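Local coordinates for protein alpha-glucosidase ([Eubacterium] rectale, PDB 6PNR) that probably hydrolyses alpha-glycosides of the sulfosugar sulfoquinovose, as a family 31 glycoside hydrolase whose active site accepts a sulfonated aza-sugar inhibitor, at residues R286-W291 with V324-L329; V38-G43 with Y348-G353; D385-D390 with V436-R441; A367-K372 with N423-K428. All coordinates share one frame; numbering follows the deposited sequence.

How the contacts relate
Contact 2 opens first: residues 38-43, at the end of a strand in the N-terminal beta region, meet 348-353 across 304 intervening residues, closing a long loop against the catalytic TIM-barrel domain. Contact 1 falls wholly within that loop, joining 286-291 to 324-329, and touches contact 2 through Arg-286, Trp-289 and Phe-352. Further along, contacts 3 and 4 cross, since 367-372, 385-390, 423-428 and 436-441 alternate along the chain: contact 4 pairs two barrel helices and contact 3 two neighbouring barrel strands, with Trp-387 NE1 and Asn-423 OD1 linking them. Contacts 1 and 3, with centres about 18 Å apart, both reach the inhibitor.

Contact 1 (R286-W291 with V324-L329); sequences RLQWDW and VNDGEL. With 9VH ([(3~{S},4~{R},5~{R})-4,5-bis(oxidanyl)piperidin-3-yl]methanesulfonic acid), chain C.
Asp-290 meets the start of the helix that begins at Glu-328, within the TIM-barrel domain, and its carboxylate takes two successive backbone N-H groups. Leu-329 N reaches Asp-290 OD1 at 2.9 Å on the syn side, whereas Glu-328 N approaches Asp-290 OD2, also at 2.9 Å, from above the carboxylate plane. With CG anti to the backbone N (chi1 -170°), the group extends past the N-cap residue Gly-327, where a CB would collide with it. The helix-end N-H groups would probably favour its negative charge. Gln-288 NE2 gives a nearly straight bond (171°) to Asp-326 OD1 at 3.0 Å; NE2 also lies 3.5 Å from Val-324 CG1. Arg-279 bonds to Gln-288 OE1 and forms a salt bridge with Asp-326 OD2. Trp-289, centre of an inverse gamma turn, offers its carbonyl O to Val-324 N at 3.1 Å and to a water that also donates to Val-324 O. These bonds are likely to steady the backbone that carries the Trp-289 ring. In the pocket, Arg-286 NH2 donates to sulfonate oxygen O2 of the inhibitor at 2.9 Å and Arg-286 NE to O1, while Trp-289 NE1, in line at 169°, donates to O3 at 3.2 Å.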
# COMPACT_ATOMS: atom_id res chain seq x y z
N ARG A 286 27.64 7.95 11.60
CA ARG A 286 27.00 7.30 12.72
C ARG A 286 28.04 7.07 13.83
O ARG A 286 29.09 7.74 13.86
CB ARG A 286 26.33 6.00 12.24
CG ARG A 286 25.47 6.22 10.98
CD ARG A 286 24.61 5.00 10.64
NE ARG A 286 23.68 4.68 11.72
CZ ARG A 286 22.76 3.73 11.67
NH1 ARG A 286 22.62 2.99 10.58
NH2 ARG A 286 21.96 3.53 12.71
N LEU A 287 27.73 6.16 14.75
CA LEU A 287 28.46 5.98 15.99
C LEU A 287 28.99 4.56 16.09
O LEU A 287 28.43 3.63 15.52
CB LEU A 287 27.56 6.24 17.20
CG LEU A 287 26.87 7.60 17.24
CD1 LEU A 287 25.96 7.72 18.47
CD2 LEU A 287 27.96 8.66 17.22
N GLN A 288 30.04 4.40 16.89
CA GLN A 288 30.57 3.07 17.22
C GLN A 288 29.84 2.56 18.47
O GLN A 288 29.94 3.16 19.54
CB GLN A 288 32.08 3.14 17.44
CG GLN A 288 32.75 1.87 17.96
CD GLN A 288 32.68 0.69 17.00
OE1 GLN A 288 32.16 0.78 15.89
NE2 GLN A 288 33.22 -0.44 17.43
N TRP A 289 29.11 1.44 18.33
CA TRP A 289 28.21 0.98 19.40
C TRP A 289 28.97 0.08 20.38
O TRP A 289 28.84 -1.14 20.42
CB TRP A 289 26.98 0.29 18.82
CG TRP A 289 26.09 1.21 18.02
CD1 TRP A 289 26.33 2.53 17.71
CD2 TRP A 289 24.81 0.90 17.44
NE1 TRP A 289 25.29 3.04 16.97
CE2 TRP A 289 24.35 2.06 16.79
CE3 TRP A 289 24.02 -0.25 17.42
CZ2 TRP A 289 23.14 2.11 16.13
CZ3 TRP A 289 22.81 -0.21 16.75
CH2 TRP A 289 22.38 0.97 16.12
N ASP A 290 29.78 0.75 21.20
CA ASP A 290 30.63 0.11 22.20
C ASP A 290 30.78 1.14 23.33
O ASP A 290 31.58 2.07 23.19
CB ASP A 290 31.97 -0.28 21.59
CG ASP A 290 32.80 -1.17 22.50
OD1 ASP A 290 32.24 -1.83 23.39
OD2 ASP A 290 34.04 -1.20 22.29
N TRP A 291 30.01 0.99 24.40
CA TRP A 291 29.69 2.10 25.31
C TRP A 291 30.77 2.35 26.36
O TRP A 291 30.53 2.32 27.56
CB TRP A 291 28.34 1.85 25.97
CG TRP A 291 27.33 1.32 24.99
CD1 TRP A 291 26.62 0.15 25.09
CD2 TRP A 291 26.95 1.92 23.75
NE1 TRP A 291 25.82 -0.01 23.98
CE2 TRP A 291 26.00 1.07 23.15
CE3 TRP A 291 27.31 3.10 23.09
CZ2 TRP A 291 25.41 1.36 21.91
CZ3 TRP A 291 26.72 3.39 21.86
CH2 TRP A 291 25.78 2.53 21.30
N VAL A 324 27.80 -3.45 18.65
CA VAL A 324 28.34 -3.85 17.35
C VAL A 324 29.39 -4.95 17.54
O VAL A 324 30.15 -4.95 18.52
CB VAL A 324 28.91 -2.62 16.61
CG1 VAL A 324 30.08 -2.00 17.38
CG2 VAL A 324 29.33 -2.98 15.18
N ASN A 325 29.45 -5.87 16.60
CA ASN A 325 30.18 -7.12 16.79
C ASN A 325 31.70 -6.99 16.68
O ASN A 325 32.39 -8.01 16.73
CB ASN A 325 29.68 -8.19 15.82
CG ASN A 325 30.01 -7.89 14.38
OD1 ASN A 325 30.44 -6.79 14.04
ND2 ASN A 325 29.81 -8.88 13.51
N ASP A 326 32.27 -5.79 16.55
CA ASP A 326 33.72 -5.66 16.66
C ASP A 326 34.13 -4.89 17.90
O ASP A 326 35.30 -4.50 18.02
CB ASP A 326 34.32 -5.03 15.38
CG ASP A 326 33.91 -3.57 15.17
OD1 ASP A 326 33.11 -3.03 15.96
OD2 ASP A 326 34.40 -2.95 14.19
N GLY A 327 33.20 -4.68 18.86
CA GLY A 327 33.52 -3.91 20.04
C GLY A 327 33.97 -4.75 21.23
O GLY A 327 33.74 -5.96 21.30
N GLU A 328 34.60 -4.07 22.19
CA GLU A 328 35.04 -4.74 23.41
C GLU A 328 33.86 -5.27 24.23
O GLU A 328 33.87 -6.41 24.69
CB GLU A 328 35.89 -3.79 24.26
CG GLU A 328 37.31 -3.57 23.72
CD GLU A 328 38.14 -4.86 23.73
OE1 GLU A 328 38.32 -5.45 24.83
OE2 GLU A 328 38.59 -5.30 22.65
N LEU A 329 32.84 -4.44 24.43
CA LEU A 329 31.71 -4.91 25.22
C LEU A 329 30.95 -6.03 24.50
O LEU A 329 30.42 -6.93 25.16
CB LEU A 329 30.79 -3.74 25.58
CG LEU A 329 31.39 -2.79 26.63
CD1 LEU A 329 30.49 -1.57 26.84
CD2 LEU A 329 31.63 -3.52 27.96
O1 9VH C . 23.81 7.06 13.82
S1 9VH C . 23.59 6.33 15.06
O2 9VH C . 22.58 5.33 14.87
O3 9VH C . 24.83 5.85 15.60
C1 9VH C . 22.96 7.55 16.19
C2 9VH C . 21.59 8.12 15.81
C3 9VH C . 20.54 7.06 16.12
N1 9VH C . 19.14 7.48 16.11
C4 9VH C . 18.92 8.68 16.93
C5 9VH C . 19.83 9.80 16.46
O4 9VH C . 19.58 10.95 17.28
C6 9VH C . 21.29 9.39 16.60
O5 9VH C . 22.15 10.44 16.18
O HOH W 1 30.37 -3.52 20.94

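Contact 2 (V38-G43 with Y348-G353); sequences VDMYRG and YLVDFG
An Asx turn, in which Asp-351 OD1 accepts Gly-353 N at 2.8 Å, meets the side chain of Arg-42 at the join between the N-terminal beta region and the TIM-barrel domain. The other carboxylate oxygen, Asp-351 OD2, lies at the guanidinium edge and makes a salt bridge with Arg-42 NE at 3.5 Å, a long and weak bond, with the two planes 76° apart. Gly-353 CA sits over the centre of one guanidinium face, 3.6 Å from Arg-42 CZ, while the Tyr-41 hydroxyl stands over the opposite face, so the flat group is sandwiched. The Arg-42 chain is extended from CG to NE, which carries the guanidinium to the Asx turn. A water ties Arg-42 N to Asp-351 O, donating to that carbonyl at 2.7 Å, and Met-40 CE touches Val-350 CG1 more loosely. Were Arg-42 an alanine, Asp-351 would probably be left without this charge partner and Gly-353 CA without the flat group that packs over it. The residue after Asp-351, Phe-352, stacks its ring on Tyr-394. Strand 29-41 belongs to a six-stranded antiparallel sheet, between strands 44-56 and 101-107, whereas strand 349-351 edges a three-stranded sheet beside strand 356-359.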
# COMPACT_ATOMS: atom_id res chain seq x y z
N VAL A 38 5.41 -10.92 9.24
CA VAL A 38 6.16 -9.75 9.71
C VAL A 38 7.45 -9.69 8.91
O VAL A 38 8.34 -10.53 9.10
CB VAL A 38 6.43 -9.84 11.22
CG1 VAL A 38 7.22 -8.62 11.71
CG2 VAL A 38 5.14 -9.96 12.00
N ASP A 39 7.55 -8.71 8.01
CA ASP A 39 8.72 -8.52 7.16
C ASP A 39 9.56 -7.37 7.72
O ASP A 39 9.16 -6.21 7.62
CB ASP A 39 8.28 -8.23 5.72
CG ASP A 39 9.45 -8.07 4.76
OD1 ASP A 39 10.59 -8.44 5.13
OD2 ASP A 39 9.22 -7.57 3.64
N MET A 40 10.72 -7.69 8.28
CA MET A 40 11.57 -6.72 8.95
C MET A 40 12.78 -6.34 8.09
O MET A 40 13.48 -7.22 7.59
CB MET A 40 12.06 -7.26 10.28
CG MET A 40 12.93 -6.29 11.00
SD MET A 40 13.93 -7.07 12.25
CE MET A 40 14.68 -5.57 12.93
N TYR A 41 13.05 -5.04 7.97
CA TYR A 41 14.26 -4.60 7.27
C TYR A 41 14.78 -3.35 7.97
O TYR A 41 14.20 -2.27 7.83
CB TYR A 41 13.99 -4.33 5.79
CG TYR A 41 15.22 -3.90 5.03
CD1 TYR A 41 16.15 -4.83 4.58
CD2 TYR A 41 15.44 -2.56 4.74
CE1 TYR A 41 17.28 -4.43 3.87
CE2 TYR A 41 16.56 -2.15 4.04
CZ TYR A 41 17.47 -3.09 3.61
OH TYR A 41 18.58 -2.66 2.92
N ARG A 42 15.87 -3.51 8.72
CA ARG A 42 16.56 -2.41 9.39
C ARG A 42 15.61 -1.55 10.23
O ARG A 42 15.61 -0.32 10.15
CB ARG A 42 17.33 -1.56 8.38
CG ARG A 42 18.47 -2.35 7.74
CD ARG A 42 19.07 -1.64 6.56
NE ARG A 42 20.17 -2.41 5.95
CZ ARG A 42 21.00 -1.88 5.06
NH1 ARG A 42 20.86 -0.61 4.71
NH2 ARG A 42 21.98 -2.61 4.55
N GLY A 43 14.82 -2.22 11.07
CA GLY A 43 13.95 -1.53 12.00
C GLY A 43 12.61 -1.12 11.42
O GLY A 43 11.78 -0.58 12.15
N TYR A 348 21.96 -13.80 17.66
CA TYR A 348 21.29 -13.12 16.56
C TYR A 348 22.03 -11.81 16.30
O TYR A 348 22.21 -11.01 17.22
CB TYR A 348 19.82 -12.89 16.92
CG TYR A 348 18.92 -12.56 15.75
CD1 TYR A 348 19.24 -11.55 14.85
CD2 TYR A 348 17.74 -13.28 15.54
CE1 TYR A 348 18.40 -11.25 13.78
CE2 TYR A 348 16.91 -12.99 14.47
CZ TYR A 348 17.25 -11.97 13.59
OH TYR A 348 16.43 -11.68 12.53
N LEU A 349 22.48 -11.62 15.07
CA LEU A 349 23.15 -10.39 14.66
C LEU A 349 22.19 -9.60 13.79
O LEU A 349 21.89 -10.02 12.67
CB LEU A 349 24.47 -10.68 13.94
CG LEU A 349 25.62 -11.11 14.85
CD1 LEU A 349 26.91 -11.23 14.07
CD2 LEU A 349 25.80 -10.12 15.99
N VAL A 350 21.72 -8.47 14.30
CA VAL A 350 20.79 -7.61 13.57
C VAL A 350 21.57 -6.64 12.70
O VAL A 350 22.54 -6.01 13.16
CB VAL A 350 19.86 -6.86 14.54
CG1 VAL A 350 18.91 -5.93 13.78
CG2 VAL A 350 19.08 -7.86 15.41
N ASP A 351 21.15 -6.50 11.44
CA ASP A 351 21.75 -5.56 10.50
C ASP A 351 21.16 -4.17 10.73
O ASP A 351 19.96 -3.94 10.52
CB ASP A 351 21.49 -6.02 9.06
CG ASP A 351 22.13 -5.11 8.01
OD1 ASP A 351 22.90 -4.20 8.38
OD2 ASP A 351 21.86 -5.31 6.81
N PHE A 352 22.00 -3.23 11.17
CA PHE A 352 21.55 -1.86 11.39
C PHE A 352 21.89 -0.94 10.23
O PHE A 352 21.67 0.27 10.32
CB PHE A 352 22.15 -1.33 12.69
CG PHE A 352 21.46 -1.85 13.91
CD1 PHE A 352 20.38 -1.18 14.46
CD2 PHE A 352 21.83 -3.06 14.47
CE1 PHE A 352 19.72 -1.68 15.56
CE2 PHE A 352 21.18 -3.57 15.57
CZ PHE A 352 20.11 -2.88 16.12
N GLY A 353 22.41 -1.50 9.13
CA GLY A 353 22.82 -0.72 7.97
C GLY A 353 24.32 -0.70 7.80
O GLY A 353 24.98 0.26 8.19
O HOH W 2 17.83 -5.58 10.28

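Contact 3 (D385-D390 with V436-R441); sequences DGWMAD and VVYFMR. With 9VH ([(3~{S},4~{R},5~{R})-4,5-bis(oxidanyl)piperidin-3-yl]methanesulfonic acid), chain C.
Trp-387 and Tyr-438 lie side by side, pointing the same way, yet their rings barely overlap: the planes are 23° apart and slid apart. What covers a face of the indole is Tyr-438 CB, 3.7 Å from the centroid of the five-membered ring, a CH-pi contact; Trp-387 NE1 donates to Asn-423. Phe-439, on the other side of the sheet, presents one ring face to Trp-387 O and Met-388 CA, the latter 3.9 Å from the centroid, and Met-388 CB approaches Phe-439 CE2 at 3.5 Å. The chi1 of 35°, with CG between backbone N and carbonyl carbon, lays this ring across the neighbouring strand. Replacing Phe-439 by an alanine would probably open a gap beside Met-388 CA and CB and leave that side chain, whose CE lies 3.4 Å from inhibitor O4, less firmly held. The third flat group, the Arg-441 guanidinium, has Asp-390 OD1 over one face, 3.2 Å from Arg-441 NE, with no N-H directed at it; Glu-393 and Tyr-318 are the stronger partners of Arg-441 and Asp-390. Arg-441 NH1 comes 3.3 Å from inhibitor N1. The backbones form a parallel ladder, with Phe-439 N bonded to Trp-387 O at 3.0 Å and Ala-389 N to Phe-439 O at 2.8 Å. In the TIM barrel, strand 386-389 is flanked by strands 314-319 and 437-439, and Met-388, Asp-390 and Arg-441 at the C-terminal ends of this pair line the inhibitor pocket. Helix 408-429 makes the beta-alpha-beta crossover between the pair and packs on Tyr-438, while helix 365-380 lies against Trp-387.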
# COMPACT_ATOMS: atom_id res chain seq x y z
N ASP A 385 26.66 13.33 32.97
CA ASP A 385 25.46 13.70 33.72
C ASP A 385 24.17 13.57 32.91
O ASP A 385 23.10 13.92 33.41
CB ASP A 385 25.62 15.13 34.23
CG ASP A 385 26.56 15.20 35.42
OD1 ASP A 385 26.42 14.35 36.33
OD2 ASP A 385 27.46 16.07 35.43
N GLY A 386 24.24 13.06 31.70
CA GLY A 386 23.03 12.82 30.94
C GLY A 386 23.40 12.14 29.65
O GLY A 386 24.58 12.09 29.28
N TRP A 387 22.40 11.59 28.98
CA TRP A 387 22.71 10.91 27.74
C TRP A 387 21.44 10.64 26.93
O TRP A 387 20.33 10.55 27.47
CB TRP A 387 23.45 9.59 27.98
CG TRP A 387 22.74 8.57 28.86
CD1 TRP A 387 21.92 7.57 28.45
CD2 TRP A 387 22.85 8.45 30.28
NE1 TRP A 387 21.50 6.82 29.54
CE2 TRP A 387 22.06 7.34 30.67
CE3 TRP A 387 23.55 9.15 31.26
CZ2 TRP A 387 21.93 6.95 32.00
CZ3 TRP A 387 23.41 8.76 32.58
CH2 TRP A 387 22.62 7.66 32.93
N MET A 388 21.63 10.50 25.63
CA MET A 388 20.61 9.92 24.77
C MET A 388 20.56 8.42 25.02
O MET A 388 21.59 7.74 24.93
CB MET A 388 20.91 10.22 23.31
CG MET A 388 19.88 9.64 22.34
SD MET A 388 20.17 10.11 20.61
CE MET A 388 19.55 11.78 20.58
N ALA A 389 19.39 7.90 25.37
CA ALA A 389 19.19 6.47 25.57
C ALA A 389 18.31 5.98 24.43
O ALA A 389 17.07 6.01 24.50
CB ALA A 389 18.57 6.18 26.94
N ASP A 390 18.96 5.51 23.37
CA ASP A 390 18.39 5.46 22.04
C ASP A 390 17.83 4.07 21.73
O ASP A 390 18.06 3.09 22.44
CB ASP A 390 19.49 5.84 21.04
CG ASP A 390 18.96 6.21 19.69
OD1 ASP A 390 17.73 6.38 19.48
OD2 ASP A 390 19.81 6.35 18.80
N VAL A 436 20.64 13.53 37.15
CA VAL A 436 21.08 13.21 35.79
C VAL A 436 19.83 12.89 34.99
O VAL A 436 18.81 12.47 35.54
CB VAL A 436 22.07 12.03 35.73
CG1 VAL A 436 23.22 12.23 36.71
CG2 VAL A 436 21.37 10.74 35.97
N VAL A 437 19.90 13.09 33.68
CA VAL A 437 18.72 12.87 32.86
C VAL A 437 19.11 12.16 31.58
O VAL A 437 20.10 12.52 30.93
CB VAL A 437 17.98 14.20 32.56
CG1 VAL A 437 18.92 15.23 31.93
CG2 VAL A 437 16.75 13.94 31.69
N TYR A 438 18.35 11.12 31.22
CA TYR A 438 18.51 10.48 29.93
C TYR A 438 17.24 10.73 29.12
O TYR A 438 16.17 10.98 29.69
CB TYR A 438 18.80 8.97 30.05
CG TYR A 438 17.83 8.25 30.96
CD1 TYR A 438 18.05 8.20 32.33
CD2 TYR A 438 16.68 7.65 30.46
CE1 TYR A 438 17.16 7.56 33.19
CE2 TYR A 438 15.76 7.02 31.30
CZ TYR A 438 16.01 6.98 32.66
OH TYR A 438 15.12 6.36 33.51
N PHE A 439 17.35 10.71 27.81
CA PHE A 439 16.17 10.94 26.99
C PHE A 439 16.02 9.83 25.98
O PHE A 439 17.00 9.38 25.38
CB PHE A 439 16.18 12.33 26.31
CG PHE A 439 17.55 12.81 25.89
CD1 PHE A 439 18.43 13.38 26.80
CD2 PHE A 439 17.94 12.74 24.55
CE1 PHE A 439 19.68 13.84 26.40
CE2 PHE A 439 19.19 13.19 24.13
CZ PHE A 439 20.05 13.73 25.04
N MET A 440 14.78 9.35 25.82
CA MET A 440 14.46 8.22 24.97
C MET A 440 13.48 8.63 23.88
O MET A 440 12.65 9.52 24.07
CB MET A 440 13.86 7.08 25.79
CG MET A 440 14.65 6.76 27.06
SD MET A 440 13.99 5.32 27.90
CE MET A 440 14.28 4.02 26.70
N ARG A 441 13.58 7.98 22.72
CA ARG A 441 12.60 8.17 21.66
C ARG A 441 11.59 7.03 21.59
O ARG A 441 10.47 7.25 21.13
CB ARG A 441 13.30 8.30 20.30
CG ARG A 441 14.02 7.04 19.84
CD ARG A 441 14.67 7.19 18.45
NE ARG A 441 15.00 5.89 17.87
CZ ARG A 441 15.61 5.71 16.70
NH1 ARG A 441 15.97 6.75 15.95
NH2 ARG A 441 15.86 4.48 16.27
O1 9VH C . 23.81 7.06 13.82
S1 9VH C . 23.59 6.33 15.06
O2 9VH C . 22.58 5.33 14.87
O3 9VH C . 24.83 5.85 15.60
C1 9VH C . 22.96 7.55 16.19
C2 9VH C . 21.59 8.12 15.81
C3 9VH C . 20.54 7.06 16.12
N1 9VH C . 19.14 7.48 16.11
C4 9VH C . 18.92 8.68 16.93
C5 9VH C . 19.83 9.80 16.46
O4 9VH C . 19.58 10.95 17.28
C6 9VH C . 21.29 9.39 16.60
O5 9VH C . 22.15 10.44 16.18
O HOH W 3 14.90 5.22 23.04

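Contact 4 (A367-K372 with N423-K428); sequences AFEWFK and NYEAVK
Lys-372 sends its CG anti to the backbone N (chi1 -169°), runs extended as far as CD, then bends at chi3 (-51°), which brings its ammonium group alongside Glu-425. The glutamate holds CG beside its own backbone N and is extended beyond, which places its carboxylate within reach of Lys-372 on helix 365-380. Lys-372 NZ reaches Glu-425 OE1 at 2.9 Å, on the anti side of the carboxylate. It is also bonded to Glu-369 OE2, at 2.7 Å on the syn side, one turn earlier in the same helix, and it has a further salt bridge to Glu-429. One ammonium group is thus shared among three acids, and its positive charge probably offsets the repulsion between Glu-369 OE2 and Glu-425 OE1, which stand 4.3 Å apart. Phe-368 adds an apolar edge: its CE1 approaches Glu-425 OE1 at 3.3 Å, near the ring plane, with ring and carboxylate almost perpendicular. Nearer its backbone, the aliphatic part of the lysine lies against the second helix, Lys-372 CG meeting Ala-426 CB at 3.7 Å. The small alanine probably allows the close approach there, with Lys-372 CA and Ala-426 CA 5.3 Å apart, although the short helix axes stay 9.7 Å apart and cross at -55°. Elsewhere on the two segments, Phe-371 packs on Trp-291 and Val-427 on Trp-387. Neighbouring outer helices of this kind, following one another around a parallel strand core, belong to the TIM-barrel architecture; here strand 386-389 separates them in the chain.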
# COMPACT_ATOMS: atom_id res chain seq x y z
N ALA A 367 21.97 -10.53 32.26
CA ALA A 367 22.31 -9.58 31.21
C ALA A 367 21.79 -8.18 31.53
O ALA A 367 22.47 -7.19 31.27
CB ALA A 367 21.77 -10.07 29.87
N PHE A 368 20.59 -8.09 32.11
CA PHE A 368 20.02 -6.80 32.51
C PHE A 368 20.92 -6.09 33.52
O PHE A 368 21.30 -4.93 33.32
CB PHE A 368 18.61 -7.03 33.07
CG PHE A 368 17.83 -5.76 33.41
CD1 PHE A 368 17.87 -5.23 34.70
CD2 PHE A 368 17.01 -5.15 32.48
CE1 PHE A 368 17.13 -4.09 35.03
CE2 PHE A 368 16.29 -4.00 32.79
CZ PHE A 368 16.33 -3.48 34.06
N GLU A 369 21.30 -6.78 34.60
CA GLU A 369 22.20 -6.19 35.59
C GLU A 369 23.55 -5.85 34.97
O GLU A 369 24.15 -4.81 35.29
CB GLU A 369 22.37 -7.15 36.77
CG GLU A 369 21.13 -7.29 37.60
CD GLU A 369 20.75 -5.98 38.27
OE1 GLU A 369 21.67 -5.31 38.78
OE2 GLU A 369 19.55 -5.62 38.26
N TRP A 370 24.06 -6.71 34.09
CA TRP A 370 25.32 -6.43 33.41
C TRP A 370 25.24 -5.11 32.65
O TRP A 370 26.15 -4.28 32.72
CB TRP A 370 25.66 -7.58 32.48
CG TRP A 370 26.88 -7.40 31.61
CD1 TRP A 370 28.19 -7.46 32.00
CD2 TRP A 370 26.90 -7.19 30.19
NE1 TRP A 370 29.02 -7.28 30.92
CE2 TRP A 370 28.25 -7.11 29.79
CE3 TRP A 370 25.90 -7.05 29.21
CZ2 TRP A 370 28.64 -6.90 28.46
CZ3 TRP A 370 26.29 -6.84 27.88
CH2 TRP A 370 27.64 -6.77 27.53
N PHE A 371 24.14 -4.89 31.91
CA PHE A 371 24.07 -3.67 31.11
C PHE A 371 23.88 -2.46 32.00
O PHE A 371 24.46 -1.39 31.74
CB PHE A 371 22.97 -3.77 30.05
CG PHE A 371 23.25 -2.93 28.82
CD1 PHE A 371 22.85 -1.61 28.76
CD2 PHE A 371 23.97 -3.45 27.76
CE1 PHE A 371 23.13 -0.83 27.65
CE2 PHE A 371 24.26 -2.67 26.64
CZ PHE A 371 23.84 -1.36 26.59
N LYS A 372 23.10 -2.61 33.06
CA LYS A 372 23.01 -1.57 34.07
C LYS A 372 24.40 -1.21 34.60
O LYS A 372 24.73 -0.03 34.75
CB LYS A 372 22.08 -2.03 35.21
CG LYS A 372 21.70 -0.95 36.19
CD LYS A 372 21.07 -1.52 37.46
CE LYS A 372 19.95 -2.50 37.18
NZ LYS A 372 19.31 -2.92 38.47
N ASN A 423 17.86 1.90 32.28
CA ASN A 423 18.42 3.22 32.54
C ASN A 423 17.94 3.77 33.86
O ASN A 423 18.71 4.37 34.62
CB ASN A 423 18.05 4.18 31.41
CG ASN A 423 18.87 3.93 30.15
OD1 ASN A 423 19.95 4.49 29.98
ND2 ASN A 423 18.37 3.06 29.29
N TYR A 424 16.65 3.58 34.16
CA TYR A 424 16.09 4.11 35.39
C TYR A 424 16.78 3.51 36.61
O TYR A 424 17.15 4.23 37.54
CB TYR A 424 14.58 3.82 35.41
CG TYR A 424 13.86 4.30 36.66
CD1 TYR A 424 13.41 5.61 36.77
CD2 TYR A 424 13.62 3.44 37.73
CE1 TYR A 424 12.74 6.05 37.91
CE2 TYR A 424 12.95 3.88 38.88
CZ TYR A 424 12.52 5.19 38.96
OH TYR A 424 11.86 5.64 40.08
N GLU A 425 17.01 2.20 36.59
CA GLU A 425 17.60 1.56 37.76
C GLU A 425 19.07 1.94 37.91
O GLU A 425 19.54 2.20 39.03
CB GLU A 425 17.39 0.05 37.68
CG GLU A 425 15.90 -0.28 37.89
CD GLU A 425 15.57 -1.76 37.98
OE1 GLU A 425 16.47 -2.62 37.86
OE2 GLU A 425 14.37 -2.07 38.18
N ALA A 426 19.81 2.04 36.79
CA ALA A 426 21.18 2.55 36.86
C ALA A 426 21.23 3.91 37.56
O ALA A 426 22.06 4.14 38.45
CB ALA A 426 21.79 2.65 35.46
N VAL A 427 20.33 4.82 37.17
CA VAL A 427 20.33 6.16 37.75
C VAL A 427 19.85 6.11 39.20
O VAL A 427 20.46 6.72 40.09
CB VAL A 427 19.47 7.11 36.90
CG1 VAL A 427 19.27 8.42 37.61
CG2 VAL A 427 20.14 7.33 35.54
N LYS A 428 18.77 5.38 39.46
CA LYS A 428 18.22 5.34 40.81
C LYS A 428 19.20 4.70 41.80
O LYS A 428 19.44 5.24 42.88
CB LYS A 428 16.89 4.58 40.80
CG LYS A 428 16.14 4.60 42.14
CD LYS A 428 14.93 3.67 42.08
CE LYS A 428 13.94 3.90 43.23
NZ LYS A 428 12.84 4.86 42.87